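Local coordinates for non-toxic crystal protein (Bacillus thuringiensis, PDB 2D42) that is non-toxic and of unknown function, but closely resembles beta-pore-forming toxins of the aerolysin and epsilon-toxin kind and is found in parasporal inclusions, at residues A105-E110 / G116-E121; N98-Y103 / N128-D133; F75-A80 / T236-V241; D201-Q204 / G210-I213. One frame throughout, in Å; residues are numbered along the deposited sequence.

In the fold
Contact 3 opens first, at 75-80, and closes last, at 236-241; the other three all lie inside its loop of 155 residues. Within it, contact 2 starts at 98-103 and closes at 128-133 around contact 1, the hairpin 105-110/116-121. Contact 4, 201-204 with 210-213, is a short later closure in series with both, and none of the four cross. Contact 1 closes the hairpin, and contact 2, touching it, brings strand 129-146 against strand 101-109 near the middle of the elongated molecule. Contacts 3 and 4 lie on opposite sides of its centre, about 55 Å apart (centre to centre); contact 3 lies on strand 219-244, with which contact 4's strand 211-214 pairs.

Contact 1. Residues A105-E110 / G116-E121; sequences ANLFFE and GRIAFE
G116 faces L107 in the first hydrogen-bonded pair of this antiparallel hairpin. Its N reaches L107 O at 2.8 Å with a nearly straight N-H (165°), and its O takes the L107 N-H at 2.9 Å. The ring of F109, further along the first strand, turns its edge to the glycine, whose N lies in the ring plane, 4.0 Å from F109 CE2; G116 has no side chain to come between them. R117 is next, in a non-hydrogen-bonded pair with N106. The two side chains run alongside one another on the same face, and N106 OD1 sits 3.2 Å from R117 CG, so the amide meets the aliphatic stem. Bent at chi3, the arginine carries its guanidinium off, turned 85° to the amide plane. I118 restores the hydrogen bonding opposite A105: I118 N gives to A105 O at 2.8 Å, and A105 N gives to I118 O at 3.1 Å. With chi1 at 66°, I118 CG1 lies between the backbone N and the carbonyl carbon, and from there it comes 3.9 Å from A105 CB; the other branch, CG2, rests 3.8 Å from L107 CD1. I232 of strand 219-244 touches I118 and F109, while I44, in the loop after strand 36-43, touches A105 and L107. The chemistry thus divides the hairpin into an apolar face of A105, L107 and I118 turned to the protein and a polar face of N106 and R117 turned outward, consistent with the amphipathic hairpins that related pore-forming toxins are thought to insert.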
# COMPACT_ATOMS: atom_id res chain seq x y z
N ALA A 105 1.34 -0.36 7.83
CA ALA A 105 0.21 -0.41 8.75
C ALA A 105 0.51 -1.41 9.86
O ALA A 105 0.99 -2.51 9.60
CB ALA A 105 -1.05 -0.80 8.02
N ASN A 106 0.26 -0.99 11.10
CA ASN A 106 0.49 -1.85 12.25
C ASN A 106 -0.82 -2.56 12.55
O ASN A 106 -1.67 -2.06 13.29
CB ASN A 106 0.92 -1.02 13.46
CG ASN A 106 2.31 -0.43 13.29
OD1 ASN A 106 3.27 -1.16 13.07
ND2 ASN A 106 2.42 0.89 13.37
N LEU A 107 -1.00 -3.73 11.96
CA LEU A 107 -2.23 -4.48 12.17
C LEU A 107 -2.16 -5.34 13.43
O LEU A 107 -1.09 -5.73 13.87
CB LEU A 107 -2.50 -5.36 10.95
CG LEU A 107 -2.66 -4.64 9.60
CD1 LEU A 107 -2.90 -5.66 8.50
CD2 LEU A 107 -3.82 -3.66 9.68
N PHE A 108 -3.32 -5.62 14.01
CA PHE A 108 -3.38 -6.45 15.20
C PHE A 108 -4.16 -7.71 14.82
O PHE A 108 -5.29 -7.63 14.36
CB PHE A 108 -4.10 -5.74 16.35
CG PHE A 108 -4.13 -6.54 17.62
CD1 PHE A 108 -2.96 -6.86 18.29
CD2 PHE A 108 -5.35 -7.00 18.14
CE1 PHE A 108 -2.98 -7.62 19.47
CE2 PHE A 108 -5.38 -7.77 19.31
CZ PHE A 108 -4.20 -8.07 19.98
N PHE A 109 -3.54 -8.86 15.02
CA PHE A 109 -4.18 -10.11 14.66
C PHE A 109 -4.83 -10.69 15.90
O PHE A 109 -4.24 -11.47 16.66
CB PHE A 109 -3.12 -11.01 14.01
CG PHE A 109 -2.63 -10.47 12.69
CD1 PHE A 109 -3.16 -10.94 11.49
CD2 PHE A 109 -1.69 -9.43 12.65
CE1 PHE A 109 -2.78 -10.39 10.27
CE2 PHE A 109 -1.30 -8.86 11.42
CZ PHE A 109 -1.84 -9.34 10.23
N GLU A 110 -6.07 -10.27 16.09
CA GLU A 110 -6.89 -10.64 17.23
C GLU A 110 -6.93 -12.12 17.61
O GLU A 110 -6.96 -12.45 18.79
CB GLU A 110 -8.31 -10.14 16.99
CG GLU A 110 -9.25 -10.28 18.16
CD GLU A 110 -10.52 -9.48 17.92
OE1 GLU A 110 -10.61 -8.34 18.42
OE2 GLU A 110 -11.41 -10.00 17.22
N GLY A 116 1.32 -7.10 13.84
CA GLY A 116 2.19 -7.35 12.71
C GLY A 116 2.20 -6.10 11.83
O GLY A 116 1.15 -5.58 11.47
N ARG A 117 3.39 -5.59 11.51
CA ARG A 117 3.47 -4.39 10.67
C ARG A 117 3.57 -4.86 9.22
O ARG A 117 4.52 -5.54 8.86
CB ARG A 117 4.71 -3.56 11.02
CG ARG A 117 4.71 -2.15 10.41
CD ARG A 117 6.03 -1.40 10.67
NE ARG A 117 6.99 -1.65 9.60
CZ ARG A 117 8.21 -2.15 9.78
NH1 ARG A 117 8.66 -2.46 10.99
NH2 ARG A 117 9.00 -2.35 8.72
N ILE A 118 2.60 -4.50 8.40
CA ILE A 118 2.64 -4.91 7.00
C ILE A 118 3.15 -3.75 6.15
O ILE A 118 3.15 -2.59 6.58
CB ILE A 118 1.25 -5.29 6.44
CG1 ILE A 118 0.35 -4.05 6.42
CG2 ILE A 118 0.63 -6.41 7.27
CD1 ILE A 118 -0.85 -4.21 5.54
N ALA A 119 3.59 -4.08 4.94
CA ALA A 119 4.09 -3.10 3.99
C ALA A 119 3.40 -3.43 2.67
O ALA A 119 3.18 -4.61 2.36
CB ALA A 119 5.60 -3.21 3.84
N PHE A 120 3.03 -2.39 1.93
CA PHE A 120 2.39 -2.58 0.64
C PHE A 120 2.63 -1.41 -0.29
O PHE A 120 3.07 -0.33 0.14
CB PHE A 120 0.88 -2.84 0.83
CG PHE A 120 0.11 -1.69 1.44
CD1 PHE A 120 -0.63 -0.82 0.63
CD2 PHE A 120 0.06 -1.52 2.82
CE1 PHE A 120 -1.41 0.19 1.19
CE2 PHE A 120 -0.72 -0.51 3.39
CZ PHE A 120 -1.46 0.34 2.58
N GLU A 121 2.40 -1.63 -1.58
CA GLU A 121 2.58 -0.59 -2.58
C GLU A 121 1.26 -0.43 -3.32
O GLU A 121 0.45 -1.36 -3.39
CB GLU A 121 3.68 -0.95 -3.58
CG GLU A 121 5.07 -1.02 -2.99
CD GLU A 121 6.13 -1.31 -4.04
OE1 GLU A 121 5.79 -1.87 -5.09
OE2 GLU A 121 7.31 -0.99 -3.80

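Contact 2. Residues N98-Y103 / N128-D133; sequences NITGKY and NKYTLD
The Y130 ring meets T100 obliquely, with T100 OG1 3.4 Å from Y130 CE1, while N128 O lies at the ring edge, in plane. A water joins the pair beyond their direct touch, 2.8 Å from T100 OG1 and 2.6 Å from Y130 OH. The phenol oxygen has two polar partners, this water and N126 ND2. Two residues on, K102 crosses L132 at about a right angle. The lysine chain folds at chi2 and again at chi4 (-51°), which carries its end to the leucine; K102 CE is 4.0 Å from L132 CD2. L132, with CG anti to its own N (chi1 176°), points its CD2 branch at the lysine. With the nearest CA atoms, those of T100 and Y130, 8.7 Å apart, the two backbones do not pair, and the meeting rests on side chains and water at the surface. E121 of strand 114-122 lies between them, touched by T100, K102 and L132. Strand 101-109 is bonded through its backbone to strand 114-122, G101 with G122 and Y103 with F120; strand 129-146 is bonded in the same way to strand 71-94, Y130 with S87 and L132 with T85; and I99 and Y103 lean on strand 36-43.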
# COMPACT_ATOMS: atom_id res chain seq x y z
N ASN A 98 1.26 7.96 -13.61
CA ASN A 98 1.07 6.98 -12.54
C ASN A 98 2.15 7.13 -11.49
O ASN A 98 3.32 7.34 -11.82
CB ASN A 98 1.03 5.56 -13.10
CG ASN A 98 -0.33 5.20 -13.66
OD1 ASN A 98 -1.35 5.47 -13.03
ND2 ASN A 98 -0.34 4.60 -14.83
N ILE A 99 1.76 7.04 -10.23
CA ILE A 99 2.69 7.15 -9.12
C ILE A 99 2.51 5.98 -8.17
O ILE A 99 1.42 5.77 -7.64
CB ILE A 99 2.47 8.43 -8.31
CG1 ILE A 99 2.46 9.66 -9.22
CG2 ILE A 99 3.56 8.57 -7.26
CD1 ILE A 99 1.93 10.89 -8.53
N THR A 100 3.57 5.23 -7.95
CA THR A 100 3.51 4.10 -7.04
C THR A 100 4.00 4.54 -5.66
O THR A 100 5.11 5.04 -5.53
CB THR A 100 4.37 2.94 -7.54
OG1 THR A 100 3.80 2.43 -8.75
CG2 THR A 100 4.43 1.84 -6.50
N GLY A 101 3.16 4.37 -4.65
CA GLY A 101 3.56 4.74 -3.30
C GLY A 101 3.86 3.53 -2.42
O GLY A 101 3.36 2.43 -2.68
N LYS A 102 4.68 3.72 -1.40
CA LYS A 102 5.03 2.65 -0.46
C LYS A 102 4.29 2.98 0.83
O LYS A 102 4.33 4.13 1.28
CB LYS A 102 6.54 2.65 -0.20
CG LYS A 102 7.14 1.28 0.09
CD LYS A 102 6.44 0.54 1.23
CE LYS A 102 7.17 -0.75 1.57
NZ LYS A 102 7.43 -1.59 0.37
N TYR A 103 3.60 2.00 1.41
CA TYR A 103 2.83 2.24 2.64
C TYR A 103 3.05 1.18 3.73
O TYR A 103 3.63 0.13 3.47
CB TYR A 103 1.34 2.30 2.30
CG TYR A 103 0.99 3.18 1.13
CD1 TYR A 103 0.97 4.57 1.25
CD2 TYR A 103 0.67 2.63 -0.11
CE1 TYR A 103 0.62 5.38 0.17
CE2 TYR A 103 0.33 3.43 -1.20
CZ TYR A 103 0.30 4.80 -1.05
OH TYR A 103 -0.09 5.58 -2.11
N ASN A 128 -5.51 -0.43 -11.12
CA ASN A 128 -4.83 -1.69 -11.34
C ASN A 128 -4.39 -2.31 -10.02
O ASN A 128 -4.27 -1.63 -9.00
CB ASN A 128 -3.59 -1.51 -12.24
CG ASN A 128 -3.91 -0.84 -13.57
OD1 ASN A 128 -4.95 -1.10 -14.18
ND2 ASN A 128 -3.00 0.01 -14.04
N LYS A 129 -4.12 -3.60 -10.06
CA LYS A 129 -3.69 -4.33 -8.88
C LYS A 129 -2.17 -4.22 -8.75
O LYS A 129 -1.44 -4.39 -9.72
CB LYS A 129 -4.11 -5.80 -9.02
CG LYS A 129 -3.81 -6.69 -7.84
CD LYS A 129 -4.48 -8.05 -8.02
CE LYS A 129 -4.18 -9.01 -6.87
NZ LYS A 129 -2.74 -9.40 -6.77
N TYR A 130 -1.71 -3.90 -7.55
CA TYR A 130 -0.28 -3.77 -7.28
C TYR A 130 0.14 -4.76 -6.19
O TYR A 130 -0.40 -4.73 -5.08
CB TYR A 130 0.04 -2.35 -6.81
CG TYR A 130 0.09 -1.33 -7.92
CD1 TYR A 130 1.30 -0.80 -8.34
CD2 TYR A 130 -1.08 -0.89 -8.53
CE1 TYR A 130 1.36 0.15 -9.35
CE2 TYR A 130 -1.03 0.06 -9.55
CZ TYR A 130 0.19 0.58 -9.95
OH TYR A 130 0.25 1.52 -10.94
N THR A 131 1.12 -5.60 -6.51
CA THR A 131 1.60 -6.59 -5.55
C THR A 131 3.00 -6.30 -5.06
O THR A 131 3.83 -5.73 -5.78
CB THR A 131 1.59 -7.99 -6.16
OG1 THR A 131 2.49 -8.03 -7.27
CG2 THR A 131 0.20 -8.35 -6.64
N LEU A 132 3.27 -6.69 -3.82
CA LEU A 132 4.59 -6.49 -3.22
C LEU A 132 4.98 -7.73 -2.41
O LEU A 132 4.28 -8.11 -1.47
CB LEU A 132 4.59 -5.27 -2.30
CG LEU A 132 5.90 -5.03 -1.53
CD1 LEU A 132 7.04 -4.77 -2.51
CD2 LEU A 132 5.74 -3.86 -0.59
N ASP A 133 6.09 -8.35 -2.79
CA ASP A 133 6.59 -9.52 -2.08
C ASP A 133 7.63 -9.06 -1.09
O ASP A 133 8.62 -8.44 -1.47
CB ASP A 133 7.24 -10.52 -3.04
CG ASP A 133 6.24 -11.17 -3.96
OD1 ASP A 133 5.15 -11.54 -3.48
OD2 ASP A 133 6.56 -11.33 -5.15
O HOH W 1 2.15 3.28 -10.82

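Contact 3. Residues F75-A80 / T236-V241; sequences FSFSNA and TFIDVV
F77 and I238 make the closer of two apolar touches: I238 CD1 comes to the edge of the ring, in its plane, 3.7 Å from F77 CD2, with I238 CG1 4.1 Å from the same atom. The isoleucine reaches that far because its chain is fully extended at chi2 (180°). Alongside, F75 meets V240, whose two methyls straddle the approach, CG1 and CG2 each 4.2 Å from F75 CE2; that ring is tilted to them. Both phenylalanines keep CG beside the backbone N, F75 at chi1 -70° and F77 at -68°, and both rings therefore project toward strand 236-241. Further out, Y156 stacks on the F77 ring and also touches I238. F75 additionally rests on R61 and I63 of strand 54-65. Each strand has its own backbone-bonded neighbour here: through backbone hydrogen bonds F75 and F77 join Q142 and D140 of strand 129-146, while F237 and D239 join T157 and V155 of strand 150-185. T236 OG1 reaches across to D140 OD2, a polar tie between the two layers. The layers, 71-94 with 129-146 and 54-65 with 150-185 and 219-244, face each other across apolar side chains and form a beta-sandwich-like pair, consistent with the sandwich domain of aerolysin-type toxins.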
# COMPACT_ATOMS: atom_id res chain seq x y z
N PHE A 75 19.27 -26.82 17.82
CA PHE A 75 18.68 -26.68 16.50
C PHE A 75 18.80 -25.21 16.13
O PHE A 75 18.28 -24.34 16.82
CB PHE A 75 17.19 -27.05 16.51
CG PHE A 75 16.92 -28.51 16.70
CD1 PHE A 75 17.20 -29.42 15.69
CD2 PHE A 75 16.38 -28.99 17.89
CE1 PHE A 75 16.94 -30.78 15.85
CE2 PHE A 75 16.11 -30.35 18.06
CZ PHE A 75 16.39 -31.24 17.04
N SER A 76 19.52 -24.92 15.05
CA SER A 76 19.66 -23.55 14.59
C SER A 76 18.94 -23.43 13.24
O SER A 76 19.37 -23.99 12.24
CB SER A 76 21.13 -23.18 14.43
OG SER A 76 21.23 -21.93 13.77
N PHE A 77 17.84 -22.67 13.24
CA PHE A 77 17.03 -22.49 12.05
C PHE A 77 17.15 -21.10 11.43
O PHE A 77 17.27 -20.09 12.13
CB PHE A 77 15.56 -22.74 12.37
CG PHE A 77 15.24 -24.17 12.70
CD1 PHE A 77 15.25 -25.14 11.70
CD2 PHE A 77 14.88 -24.54 13.99
CE1 PHE A 77 14.90 -26.47 11.99
CE2 PHE A 77 14.53 -25.85 14.29
CZ PHE A 77 14.54 -26.82 13.29
N SER A 78 17.09 -21.07 10.10
CA SER A 78 17.14 -19.84 9.33
C SER A 78 16.30 -20.08 8.09
O SER A 78 16.68 -20.87 7.23
CB SER A 78 18.57 -19.51 8.92
OG SER A 78 18.58 -18.47 7.95
N ASN A 79 15.17 -19.40 7.99
CA ASN A 79 14.33 -19.59 6.83
C ASN A 79 13.77 -18.25 6.35
O ASN A 79 13.17 -17.49 7.11
CB ASN A 79 13.22 -20.59 7.20
CG ASN A 79 13.79 -21.93 7.70
OD1 ASN A 79 14.18 -22.80 6.92
ND2 ASN A 79 13.86 -22.08 9.02
N ALA A 80 14.01 -17.95 5.07
CA ALA A 80 13.54 -16.71 4.48
C ALA A 80 12.19 -16.95 3.81
O ALA A 80 12.13 -17.49 2.72
CB ALA A 80 14.56 -16.20 3.45
N THR A 236 7.29 -17.20 15.30
CA THR A 236 7.73 -18.56 15.04
C THR A 236 7.77 -19.39 16.31
O THR A 236 7.83 -18.85 17.42
CB THR A 236 9.13 -18.58 14.43
OG1 THR A 236 10.04 -17.91 15.31
CG2 THR A 236 9.13 -17.90 13.07
N PHE A 237 7.72 -20.70 16.14
CA PHE A 237 7.76 -21.62 17.26
C PHE A 237 8.68 -22.78 16.93
O PHE A 237 8.71 -23.24 15.78
CB PHE A 237 6.38 -22.22 17.58
CG PHE A 237 5.29 -21.22 17.83
CD1 PHE A 237 4.46 -20.81 16.79
CD2 PHE A 237 5.06 -20.73 19.11
CE1 PHE A 237 3.40 -19.92 17.03
CE2 PHE A 237 4.01 -19.84 19.36
CZ PHE A 237 3.18 -19.44 18.32
N ILE A 238 9.42 -23.25 17.92
CA ILE A 238 10.25 -24.43 17.71
C ILE A 238 9.72 -25.43 18.73
O ILE A 238 9.73 -25.17 19.92
CB ILE A 238 11.74 -24.19 17.98
CG1 ILE A 238 12.33 -23.26 16.92
CG2 ILE A 238 12.47 -25.54 17.97
CD1 ILE A 238 13.82 -22.95 17.10
N ASP A 239 9.20 -26.55 18.24
CA ASP A 239 8.69 -27.58 19.13
C ASP A 239 9.56 -28.83 18.98
O ASP A 239 9.82 -29.29 17.87
CB ASP A 239 7.23 -27.90 18.80
CG ASP A 239 6.32 -26.71 19.06
OD1 ASP A 239 6.12 -26.35 20.24
OD2 ASP A 239 5.82 -26.13 18.08
N VAL A 240 10.00 -29.36 20.11
CA VAL A 240 10.85 -30.53 20.11
C VAL A 240 10.18 -31.73 20.77
O VAL A 240 9.80 -31.68 21.93
CB VAL A 240 12.17 -30.24 20.84
CG1 VAL A 240 13.10 -31.44 20.74
CG2 VAL A 240 12.81 -28.99 20.25
N VAL A 241 10.04 -32.81 20.00
CA VAL A 241 9.47 -34.04 20.51
C VAL A 241 10.65 -34.96 20.77
O VAL A 241 11.41 -35.29 19.86
CB VAL A 241 8.53 -34.70 19.49
CG1 VAL A 241 8.16 -36.11 19.97
CG2 VAL A 241 7.27 -33.86 19.31

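Contact 4. Residues D201-Q204 / G210-I213; sequences DVLQ and GFTI
Helix 201-204 runs past the start of strand 211-213 without pairing, L203 CA standing 7.6 Å from F211 CA and Q204 CA 7.1 Å from I213 CA. L203 lies over one face of the F211 ring, its two methyls spread above opposite halves. L203 CD1 sits 4.0 Å from the ring centroid and only 15° off the normal, a CH-pi contact, and leans toward the CD1-CE1 side; L203 CD2 covers the other side, 3.8 Å from F211 CE2. The leucine holds CG beside the backbone N (chi1 -63°), which brings both methyls over the ring face. F222, from strand 219-244, meets the same ring with its plane at about 55°. Helix 199-206 follows strand 189-198 and leads into the hairpin of strands 211-214 and 219-244, so the contact packs a short helix against that hairpin, at the end of the elongated molecule that also carries helix 5-19. Behind the helix, V202 packs on E8, L9 and Y12, and L203 on L5 of that N-terminal helix. The second side-chain pair is looser: I213 CD1 reaches L203 CB at 4.2 Å. Q204, extended beyond CG, lays its amide NE2 3.8 Å from both CG1 and CB of I213, a polar end against hydrocarbon. A220 of strand 219-244 is touched by L203, F211 and I213. Backbone hydrogen bonds join G210 to T223 and T212 to Y221 there. G210 itself, at the turn into the strand, has a phi of 91°, a backbone shape that suits glycine.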
# COMPACT_ATOMS: atom_id res chain seq x y z
N ASP A 201 -8.79 26.23 -7.52
CA ASP A 201 -9.94 27.02 -7.97
C ASP A 201 -10.74 26.22 -8.98
O ASP A 201 -11.96 26.37 -9.08
CB ASP A 201 -9.47 28.34 -8.57
CG ASP A 201 -8.77 29.23 -7.56
OD1 ASP A 201 -9.32 29.44 -6.46
OD2 ASP A 201 -7.67 29.73 -7.88
N VAL A 202 -10.06 25.37 -9.73
CA VAL A 202 -10.71 24.52 -10.73
C VAL A 202 -11.61 23.50 -10.02
O VAL A 202 -12.78 23.33 -10.38
CB VAL A 202 -9.67 23.75 -11.58
CG1 VAL A 202 -10.37 22.71 -12.44
CG2 VAL A 202 -8.90 24.73 -12.45
N LEU A 203 -11.05 22.84 -9.01
CA LEU A 203 -11.77 21.83 -8.23
C LEU A 203 -12.94 22.45 -7.49
O LEU A 203 -14.02 21.87 -7.41
CB LEU A 203 -10.81 21.16 -7.23
CG LEU A 203 -9.65 20.38 -7.86
CD1 LEU A 203 -8.62 20.02 -6.82
CD2 LEU A 203 -10.20 19.13 -8.54
N GLN A 204 -12.72 23.63 -6.94
CA GLN A 204 -13.78 24.30 -6.21
C GLN A 204 -14.90 24.70 -7.16
O GLN A 204 -16.08 24.49 -6.87
CB GLN A 204 -13.23 25.53 -5.49
CG GLN A 204 -14.18 26.10 -4.48
CD GLN A 204 -13.46 26.80 -3.36
OE1 GLN A 204 -12.74 27.77 -3.59
NE2 GLN A 204 -13.64 26.31 -2.15
N GLY A 210 -14.61 14.47 -3.62
CA GLY A 210 -13.42 13.95 -2.96
C GLY A 210 -12.38 14.94 -2.49
O GLY A 210 -11.30 14.55 -2.03
N PHE A 211 -12.69 16.23 -2.56
CA PHE A 211 -11.72 17.24 -2.15
C PHE A 211 -12.21 18.27 -1.14
O PHE A 211 -13.38 18.64 -1.12
CB PHE A 211 -11.24 18.03 -3.37
CG PHE A 211 -10.48 17.22 -4.37
CD1 PHE A 211 -9.09 17.12 -4.29
CD2 PHE A 211 -11.14 16.61 -5.44
CE1 PHE A 211 -8.37 16.44 -5.27
CE2 PHE A 211 -10.42 15.93 -6.42
CZ PHE A 211 -9.03 15.85 -6.33
N THR A 212 -11.29 18.72 -0.29
CA THR A 212 -11.60 19.79 0.65
C THR A 212 -10.52 20.79 0.26
O THR A 212 -9.36 20.42 0.09
CB THR A 212 -11.44 19.36 2.12
OG1 THR A 212 -10.07 19.08 2.41
CG2 THR A 212 -12.30 18.13 2.41
N ILE A 213 -10.92 22.04 0.08
CA ILE A 213 -10.00 23.09 -0.37
C ILE A 213 -9.48 24.01 0.73
O ILE A 213 -10.22 24.40 1.62
CB ILE A 213 -10.68 24.00 -1.41
CG1 ILE A 213 -11.56 23.16 -2.36
CG2 ILE A 213 -9.63 24.79 -2.17
CD1 ILE A 213 -10.83 22.11 -3.14